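Local coordinates for putative lipase (Bacteroides thetaiotaomicron VPI-5482, PDB 3BZW), which probably hydrolyses ester bonds as a member of the SGNH (GDSL-like) lipase and acylhydrolase family, perhaps acting on lysophospholipids, at residues A[110-115]-A[135-140]; A[172-177]-A[237-242]. All coordinates share one frame; numbering follows the deposited sequence.

Interaction 1 (A[110-115]-A[135-140]); sequences WFTEQE and TPVMTQ
The root of a long β hairpin, strands 111-122 and 127-136, is zipped together where Phe111 and Thr112 run antiparallel to Pro136 and Thr135. Thr112 and Thr135 form a hydrogen-bonded pair: Thr112 N donates a hydrogen bond to Thr135 O (2.9 Å), and Thr135 N donates one to Thr112 O (2.9 Å). One step nearer the domain, Phe111 and Pro136 make a non-hydrogen-bonded pair with CA atoms 4.2 Å apart. At such a position the backbone N is not turned to the partner strand, so a proline, which has no N-H, costs the pairing no bond. Beyond it, Val137 N donates to Trp110 O at 3.0 Å, and Asn148 of helix 143-157 reaches the same carbonyl through ND2, tying the hairpin base to the domain. The Phe111 ring, its CG beside the backbone N (chi1 -59°), stands beside the partner strand and brings CD1 to 3.4 Å from Pro136 N. The same ring carbon also rests on Pro136 CD at 3.9 Å, while Ile208 of helix 195-210 packs against the ring too. Cut back to an alanine here, the side chain would probably leave the Pro136 ring and Ile208 without the flat apolar surface they share. Thr112 and Thr135 project to one face of the hairpin, where branched residues favour the extended chain. There Thr112 CG2 touches Val137 CG2 at 3.8 Å, the two side chains crossing at about a right angle, whereas OG1, lodged between N and the carbonyl carbon (chi1 57°), shares a water with Pro136 O. Farther out, Glu113 OE1 is hydrogen-bonded to Tyr194 of a second subunit, so the hairpin also takes part in the assembly. Backbone bonds thus set the pairing, and small apolar contacts with one water finish a surface junction.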
ATOM      1  N   TRP A 110     -17.399  19.689   6.263  1.00  6.66           N
ATOM      2  CA  TRP A 110     -17.974  20.408   5.126  1.00  6.87           C
ATOM      3  C   TRP A 110     -19.500  20.336   5.064  1.00  6.93           C
ATOM      4  O   TRP A 110     -20.168  21.344   4.823  1.00  6.85           O
ATOM      5  CB  TRP A 110     -17.425  19.857   3.803  1.00  4.18           C
ATOM      6  CG  TRP A 110     -15.960  20.090   3.560  1.00  4.87           C
ATOM      7  CD1 TRP A 110     -14.979  19.142   3.483  1.00  5.15           C
ATOM      8  CD2 TRP A 110     -15.324  21.347   3.288  1.00  4.89           C
ATOM      9  NE1 TRP A 110     -13.773  19.730   3.174  1.00  4.32           N
ATOM     10  CE2 TRP A 110     -13.956  21.081   3.049  1.00  4.38           C
ATOM     11  CE3 TRP A 110     -15.779  22.673   3.220  1.00  5.24           C
ATOM     12  CZ2 TRP A 110     -13.036  22.093   2.746  1.00  5.60           C
ATOM     13  CZ3 TRP A 110     -14.862  23.681   2.919  1.00  5.02           C
ATOM     14  CH2 TRP A 110     -13.505  23.382   2.685  1.00  6.43           C
ATOM     15  N   PHE A 111     -20.040  19.138   5.270  1.00  7.12           N
ATOM     16  CA  PHE A 111     -21.482  18.904   5.194  1.00  7.68           C
ATOM     17  C   PHE A 111     -22.008  18.038   6.331  1.00  8.09           C
ATOM     18  O   PHE A 111     -21.249  17.486   7.129  1.00  7.73           O
ATOM     19  CB  PHE A 111     -21.831  18.119   3.921  1.00  7.52           C
ATOM     20  CG  PHE A 111     -21.443  18.782   2.633  1.00  7.13           C
ATOM     21  CD1 PHE A 111     -22.347  19.595   1.957  1.00  7.16           C
ATOM     22  CD2 PHE A 111     -20.201  18.534   2.055  1.00  6.63           C
ATOM     23  CE1 PHE A 111     -22.026  20.145   0.721  1.00  6.88           C
ATOM     24  CE2 PHE A 111     -19.866  19.078   0.817  1.00  7.67           C
ATOM     25  CZ  PHE A 111     -20.782  19.884   0.146  1.00  7.12           C
ATOM     26  N   THR A 112     -23.332  17.918   6.363  1.00  8.24           N
ATOM     27  CA  THR A 112     -24.028  17.019   7.278  1.00  9.42           C
ATOM     28  C   THR A 112     -24.815  16.204   6.242  1.00  9.40           C
ATOM     29  O   THR A 112     -25.069  16.698   5.139  1.00  7.04           O
ATOM     30  CB  THR A 112     -25.013  17.745   8.223  1.00 10.66           C
ATOM     31  OG1 THR A 112     -25.973  18.476   7.452  1.00 13.83           O
ATOM     32  CG2 THR A 112     -24.261  18.692   9.159  1.00 11.13           C
ATOM     33  N   GLU A 113     -25.178  14.966   6.561  1.00  9.33           N
ATOM     34  CA  GLU A 113     -25.922  14.146   5.603  1.00 11.50           C
ATOM     35  C   GLU A 113     -27.054  13.383   6.266  1.00 12.12           C
ATOM     36  O   GLU A 113     -26.999  13.083   7.455  1.00 12.71           O
ATOM     37  CB  GLU A 113     -25.005  13.116   4.935  1.00 12.78           C
ATOM     38  CG  GLU A 113     -23.761  13.663   4.268  1.00 16.01           C
ATOM     39  CD  GLU A 113     -22.807  12.549   3.861  1.00 18.56           C
ATOM     40  OE1 GLU A 113     -22.945  12.000   2.743  1.00 15.51           O
ATOM     41  OE2 GLU A 113     -21.924  12.210   4.678  1.00 19.64           O
ATOM     42  N   GLN A 114     -28.077  13.062   5.480  1.00 13.34           N
ATOM     43  CA  GLN A 114     -29.212  12.293   5.969  1.00 14.06           C
ATOM     44  C   GLN A 114     -30.026  11.766   4.795  1.00 14.19           C
ATOM     45  O   GLN A 114     -30.052  12.371   3.720  1.00 12.01           O
ATOM     46  CB  GLN A 114     -30.097  13.143   6.892  1.00 17.26           C
ATOM     47  CG  GLN A 114     -30.769  14.331   6.235  1.00 21.85           C
ATOM     48  CD  GLN A 114     -31.631  15.114   7.213  1.00 26.49           C
ATOM     49  OE1 GLN A 114     -32.590  14.585   7.778  1.00 27.05           O
ATOM     50  NE2 GLN A 114     -31.289  16.381   7.422  1.00 29.30           N
ATOM     51  N   GLU A 115     -30.668  10.619   4.994  1.00 13.91           N
ATOM     52  CA  GLU A 115     -31.488  10.028   3.947  1.00 14.95           C
ATOM     53  C   GLU A 115     -32.695  10.929   3.737  1.00 14.44           C
ATOM     54  O   GLU A 115     -33.301  11.393   4.698  1.00 14.84           O
ATOM     55  CB  GLU A 115     -31.960   8.629   4.355  1.00 17.43           C
ATOM     56  CG  GLU A 115     -30.857   7.595   4.509  1.00 21.73           C
ATOM     57  CD  GLU A 115     -30.036   7.418   3.248  1.00 25.08           C
ATOM     58  OE1 GLU A 115     -30.620   7.433   2.144  1.00 27.63           O
ATOM     59  OE2 GLU A 115     -28.803   7.252   3.361  1.00 28.77           O
ATOM     60  N   THR A 135     -25.937  18.671   3.189  1.00  6.90           N
ATOM     61  CA  THR A 135     -26.214  20.081   3.428  1.00  7.26           C
ATOM     62  C   THR A 135     -24.952  20.726   3.988  1.00  6.09           C
ATOM     63  O   THR A 135     -24.396  20.257   4.972  1.00  4.87           O
ATOM     64  CB  THR A 135     -27.353  20.253   4.452  1.00  6.74           C
ATOM     65  OG1 THR A 135     -28.535  19.610   3.963  1.00  9.61           O
ATOM     66  CG2 THR A 135     -27.646  21.732   4.689  1.00  9.69           C
ATOM     67  N   PRO A 136     -24.480  21.814   3.360  1.00  8.62           N
ATOM     68  CA  PRO A 136     -23.268  22.453   3.878  1.00  7.57           C
ATOM     69  C   PRO A 136     -23.442  22.980   5.298  1.00  8.83           C
ATOM     70  O   PRO A 136     -24.522  23.446   5.672  1.00  7.24           O
ATOM     71  CB  PRO A 136     -23.002  23.567   2.862  1.00  9.10           C
ATOM     72  CG  PRO A 136     -24.362  23.883   2.331  1.00 11.23           C
ATOM     73  CD  PRO A 136     -24.978  22.516   2.168  1.00  7.32           C
ATOM     74  N   VAL A 137     -22.379  22.886   6.089  1.00  6.75           N
ATOM     75  CA  VAL A 137     -22.413  23.373   7.459  1.00  7.92           C
ATOM     76  C   VAL A 137     -22.082  24.858   7.417  1.00  8.19           C
ATOM     77  O   VAL A 137     -20.965  25.242   7.082  1.00  7.95           O
ATOM     78  CB  VAL A 137     -21.370  22.656   8.351  1.00  8.73           C
ATOM     79  CG1 VAL A 137     -21.505  23.128   9.790  1.00  8.96           C
ATOM     80  CG2 VAL A 137     -21.552  21.146   8.265  1.00 10.04           C
HETATM   81  N   MSE A 138     -23.062  25.695   7.739  1.00  7.12           N
HETATM   82  CA  MSE A 138     -22.855  27.134   7.735  1.00  9.04           C
HETATM   83  C   MSE A 138     -22.634  27.605   9.171  1.00  9.13           C
HETATM   84  O   MSE A 138     -23.578  27.979   9.862  1.00  9.44           O
HETATM   85  CB  MSE A 138     -24.071  27.843   7.125  1.00 12.18           C
HETATM   86  CG  MSE A 138     -24.421  27.381   5.712  1.00 16.36           C
HETATM   87 SE   MSE A 138     -23.083  27.879   4.398  1.00 24.36          SE
HETATM   88  CE  MSE A 138     -24.246  28.455   2.973  1.00 25.25           C
ATOM     89  N   THR A 139     -21.385  27.578   9.619  1.00  8.63           N
ATOM     90  CA  THR A 139     -21.063  28.004  10.977  1.00  9.85           C
ATOM     91  C   THR A 139     -19.716  28.704  11.013  1.00  9.08           C
ATOM     92  O   THR A 139     -18.825  28.394  10.226  1.00  7.61           O
ATOM     93  CB  THR A 139     -21.010  26.801  11.944  1.00 10.86           C
ATOM     94  OG1 THR A 139     -20.648  27.251  13.259  1.00  9.89           O
ATOM     95  CG2 THR A 139     -19.985  25.784  11.466  1.00 10.97           C
ATOM     96  N   GLN A 140     -19.574  29.656  11.929  1.00  9.87           N
ATOM     97  CA  GLN A 140     -18.322  30.384  12.079  1.00  9.91           C
ATOM     98  C   GLN A 140     -17.468  29.689  13.131  1.00  8.82           C
ATOM     99  O   GLN A 140     -16.351  30.117  13.416  1.00  8.16           O
ATOM    100  CB  GLN A 140     -18.595  31.825  12.511  1.00 12.83           C
ATOM    101  CG  GLN A 140     -19.401  32.628  11.507  1.00 17.86           C
ATOM    102  CD  GLN A 140     -19.652  34.048  11.969  1.00 22.01           C
ATOM    103  OE1 GLN A 140     -18.715  34.803  12.228  1.00 24.30           O
ATOM    104  NE2 GLN A 140     -20.923  34.422  12.071  1.00 23.02           N
TER
HETATM  105  O   HOH W   1     -25.685  21.441   7.587  1.00 15.19           O

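Interaction 2 (A[172-177]-A[237-242]); sequences SLANFG and GYDRLH. With ACT (acetate ion), chain G.
A first torsion of -168° swings the Asp239 carboxylate away from its own nitrogen, and one of -54° brings the edge of the Phe176 ring to it. Asp239 and His242 have the D-x-x-H spacing of the last conserved block in SGNH hydrolases, consistent with a place in the active site. Asp239 OD2 uses its syn lone pair to accept a hydrogen bond from His242 ND1 at 2.7 Å, in the plane of the imidazole, and also binds the hydroxyl of Tyr42. The same oxygen lies 3.3 Å from Phe176 CE1, at the ring edge, with ring and carboxylate planes 84° apart; the slightly positive C-H rim probably suits this neighbour. OD1 closes an Asx turn by accepting Leu241 N at 3.0 Å, and His242 N shares it at the same length. Two bonds on one oxygen and two on the other leave this largely buried group little freedom to rotate. Backbone pairing places the loop: Arg240 N donates to Leu173 O (2.8 Å), and Asn175 N to Tyr238 O (2.8 Å). Leucine suits position 173, since its CD2 covers one face of the guanidinium at the end of the extended Arg240 chain, 3.7 Å from CZ, while NE donates to Ala236 O. At the far side of the imidazole, an acetate, probably from the crystallisation liquor, is also held by Ser35 N, Gly68 N and Asn99 ND2, as in the family's oxyanion hole; His242 NE2 reaches its O atom at 2.9 Å.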
ATOM      1  N   SER A 172       6.936  30.785   9.672  1.00  5.82           N
ATOM      2  CA  SER A 172       7.825  30.398  10.753  1.00  4.96           C
ATOM      3  C   SER A 172       7.504  31.215  12.004  1.00  5.64           C
ATOM      4  O   SER A 172       6.430  31.812  12.104  1.00  6.12           O
ATOM      5  CB  SER A 172       9.291  30.568  10.345  1.00  6.01           C
ATOM      6  OG  SER A 172      10.148  30.026  11.340  1.00  6.84           O
ATOM      7  N   LEU A 173       8.432  31.251  12.954  1.00  4.82           N
ATOM      8  CA  LEU A 173       8.207  31.950  14.214  1.00  6.60           C
ATOM      9  C   LEU A 173       7.888  33.438  14.111  1.00  6.69           C
ATOM     10  O   LEU A 173       8.336  34.130  13.201  1.00  7.19           O
ATOM     11  CB  LEU A 173       9.415  31.747  15.138  1.00  7.60           C
ATOM     12  CG  LEU A 173      10.720  32.454  14.762  1.00 10.49           C
ATOM     13  CD1 LEU A 173      10.731  33.849  15.363  1.00 11.59           C
ATOM     14  CD2 LEU A 173      11.903  31.658  15.286  1.00 12.68           C
ATOM     15  N   ALA A 174       7.096  33.916  15.065  1.00  8.06           N
ATOM     16  CA  ALA A 174       6.722  35.324  15.133  1.00  9.84           C
ATOM     17  C   ALA A 174       6.521  35.691  16.600  1.00 11.01           C
ATOM     18  O   ALA A 174       5.816  34.999  17.333  1.00 11.35           O
ATOM     19  CB  ALA A 174       5.440  35.584  14.344  1.00  8.34           C
ATOM     20  N   ASN A 175       7.152  36.778  17.022  1.00 11.66           N
ATOM     21  CA  ASN A 175       7.049  37.242  18.397  1.00 12.83           C
ATOM     22  C   ASN A 175       6.719  38.731  18.374  1.00 11.84           C
ATOM     23  O   ASN A 175       7.571  39.555  18.051  1.00 10.49           O
ATOM     24  CB  ASN A 175       8.375  36.979  19.126  1.00 16.28           C
ATOM     25  CG  ASN A 175       8.425  37.607  20.509  1.00 21.07           C
ATOM     26  OD1 ASN A 175       7.416  37.683  21.209  1.00 22.80           O
ATOM     27  ND2 ASN A 175       9.613  38.048  20.914  1.00 24.34           N
ATOM     28  N   PHE A 176       5.475  39.065  18.710  1.00 11.80           N
ATOM     29  CA  PHE A 176       5.021  40.455  18.698  1.00 14.10           C
ATOM     30  C   PHE A 176       4.669  40.994  20.082  1.00 16.55           C
ATOM     31  O   PHE A 176       3.793  41.852  20.219  1.00 19.36           O
ATOM     32  CB  PHE A 176       3.802  40.592  17.782  1.00 13.20           C
ATOM     33  CG  PHE A 176       4.025  40.071  16.388  1.00 14.28           C
ATOM     34  CD1 PHE A 176       4.974  40.658  15.554  1.00 13.89           C
ATOM     35  CD2 PHE A 176       3.293  38.986  15.911  1.00 13.02           C
ATOM     36  CE1 PHE A 176       5.192  40.167  14.264  1.00 14.97           C
ATOM     37  CE2 PHE A 176       3.503  38.490  14.621  1.00 11.98           C
ATOM     38  CZ  PHE A 176       4.456  39.081  13.797  1.00 11.58           C
ATOM     39  N   GLY A 177       5.350  40.499  21.108  1.00 15.83           N
ATOM     40  CA  GLY A 177       5.065  40.962  22.452  1.00 16.80           C
ATOM     41  C   GLY A 177       4.704  39.831  23.394  1.00 16.66           C
ATOM     42  O   GLY A 177       4.501  38.692  22.961  1.00 15.53           O
ATOM     43  N   GLY A 237      14.831  37.824  13.402  1.00  8.49           N
ATOM     44  CA  GLY A 237      14.745  37.453  14.802  1.00  9.26           C
ATOM     45  C   GLY A 237      13.372  37.425  15.446  1.00 10.01           C
ATOM     46  O   GLY A 237      13.150  36.662  16.390  1.00  8.77           O
ATOM     47  N   TYR A 238      12.441  38.227  14.934  1.00  7.49           N
ATOM     48  CA  TYR A 238      11.116  38.308  15.538  1.00  7.78           C
ATOM     49  C   TYR A 238       9.908  38.105  14.626  1.00  7.29           C
ATOM     50  O   TYR A 238       8.788  37.945  15.117  1.00  7.30           O
ATOM     51  CB  TYR A 238      10.974  39.666  16.233  1.00  9.34           C
ATOM     52  CG  TYR A 238      12.077  39.955  17.231  1.00 11.50           C
ATOM     53  CD1 TYR A 238      11.952  39.587  18.572  1.00 15.01           C
ATOM     54  CD2 TYR A 238      13.261  40.567  16.825  1.00 13.37           C
ATOM     55  CE1 TYR A 238      12.992  39.829  19.489  1.00 16.45           C
ATOM     56  CE2 TYR A 238      14.298  40.809  17.723  1.00 15.36           C
ATOM     57  CZ  TYR A 238      14.159  40.441  19.051  1.00 16.33           C
ATOM     58  OH  TYR A 238      15.192  40.691  19.930  1.00 18.63           O
ATOM     59  N   ASP A 239      10.113  38.127  13.314  1.00  5.63           N
ATOM     60  CA  ASP A 239       8.983  37.977  12.406  1.00  6.59           C
ATOM     61  C   ASP A 239       9.307  37.199  11.139  1.00  5.44           C
ATOM     62  O   ASP A 239       9.754  37.771  10.142  1.00  4.43           O
ATOM     63  CB  ASP A 239       8.432  39.356  12.027  1.00  6.29           C
ATOM     64  CG  ASP A 239       7.082  39.273  11.333  1.00  7.50           C
ATOM     65  OD1 ASP A 239       6.693  38.158  10.920  1.00  4.76           O
ATOM     66  OD2 ASP A 239       6.414  40.320  11.196  1.00  6.65           O
ATOM     67  N   ARG A 240       9.070  35.893  11.189  1.00  5.30           N
ATOM     68  CA  ARG A 240       9.304  35.017  10.051  1.00  5.47           C
ATOM     69  C   ARG A 240       7.944  34.601   9.498  1.00  4.18           C
ATOM     70  O   ARG A 240       7.802  33.535   8.894  1.00  3.38           O
ATOM     71  CB  ARG A 240      10.109  33.787  10.486  1.00  3.69           C
ATOM     72  CG  ARG A 240      11.440  34.136  11.130  1.00  5.59           C
ATOM     73  CD  ARG A 240      12.271  32.900  11.431  1.00  7.88           C
ATOM     74  NE  ARG A 240      13.435  33.237  12.246  1.00  9.39           N
ATOM     75  CZ  ARG A 240      14.343  32.359  12.653  1.00 14.45           C
ATOM     76  NH1 ARG A 240      14.228  31.079  12.318  1.00 13.18           N
ATOM     77  NH2 ARG A 240      15.364  32.761  13.403  1.00 15.00           N
ATOM     78  N   LEU A 241       6.951  35.461   9.725  1.00  3.78           N
ATOM     79  CA  LEU A 241       5.579  35.236   9.267  1.00  4.04           C
ATOM     80  C   LEU A 241       5.222  36.183   8.123  1.00  5.49           C
ATOM     81  O   LEU A 241       4.745  35.755   7.073  1.00  7.14           O
ATOM     82  CB  LEU A 241       4.591  35.445  10.427  1.00  3.32           C
ATOM     83  CG  LEU A 241       3.097  35.596  10.097  1.00  2.77           C
ATOM     84  CD1 LEU A 241       2.560  34.301   9.486  1.00  2.99           C
ATOM     85  CD2 LEU A 241       2.323  35.944  11.366  1.00  2.66           C
ATOM     86  N   HIS A 242       5.461  37.475   8.325  1.00  4.47           N
ATOM     87  CA  HIS A 242       5.144  38.459   7.297  1.00  6.80           C
ATOM     88  C   HIS A 242       6.274  38.687   6.299  1.00  5.80           C
ATOM     89  O   HIS A 242       7.413  38.964   6.677  1.00  6.19           O
ATOM     90  CB  HIS A 242       4.766  39.797   7.937  1.00  6.83           C
ATOM     91  CG  HIS A 242       3.669  39.696   8.952  1.00  8.66           C
ATOM     92  ND1 HIS A 242       3.878  39.903  10.298  1.00 10.52           N
ATOM     93  CD2 HIS A 242       2.349  39.430   8.812  1.00  9.99           C
ATOM     94  CE1 HIS A 242       2.733  39.775  10.944  1.00 10.78           C
ATOM     95  NE2 HIS A 242       1.789  39.489  10.065  1.00 10.67           N
TER
HETATM   96  C   ACT G 301      -1.633  38.402   9.991  1.00  9.06           C
HETATM   97  O   ACT G 301      -0.860  38.752  10.866  1.00  9.73           O
HETATM   98  OXT ACT G 301      -2.736  38.916   9.915  1.00  8.64           O
HETATM   99  CH3 ACT G 301      -1.220  37.349   8.993  1.00  7.95           C
HETATM  100  O   HOH W   2      12.645  29.609  10.352  1.00  8.20           O

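From the N terminus, the chain builds strands 28-33, 60-63 and 91-95 of the central parallel sheet before it reaches 110-115. It then runs out along the hairpin and returns at 135-140, so interaction 1 closes a local loop of nineteen intervening residues. Helix 143-157 and sheet strand 162-166 follow, leading to 172-177, which opens interaction 2. That loop is wider: fifty-nine residues, including helix 195-210, pass before 237-242 completes it ahead of helix 245-258. The two loops lie in series, neither nested nor crossed, with centres about 36 Å apart. One roots a projecting arm; the other joins the short strand 174-175 to the loop that precedes helix 245-258, beside the probable active site.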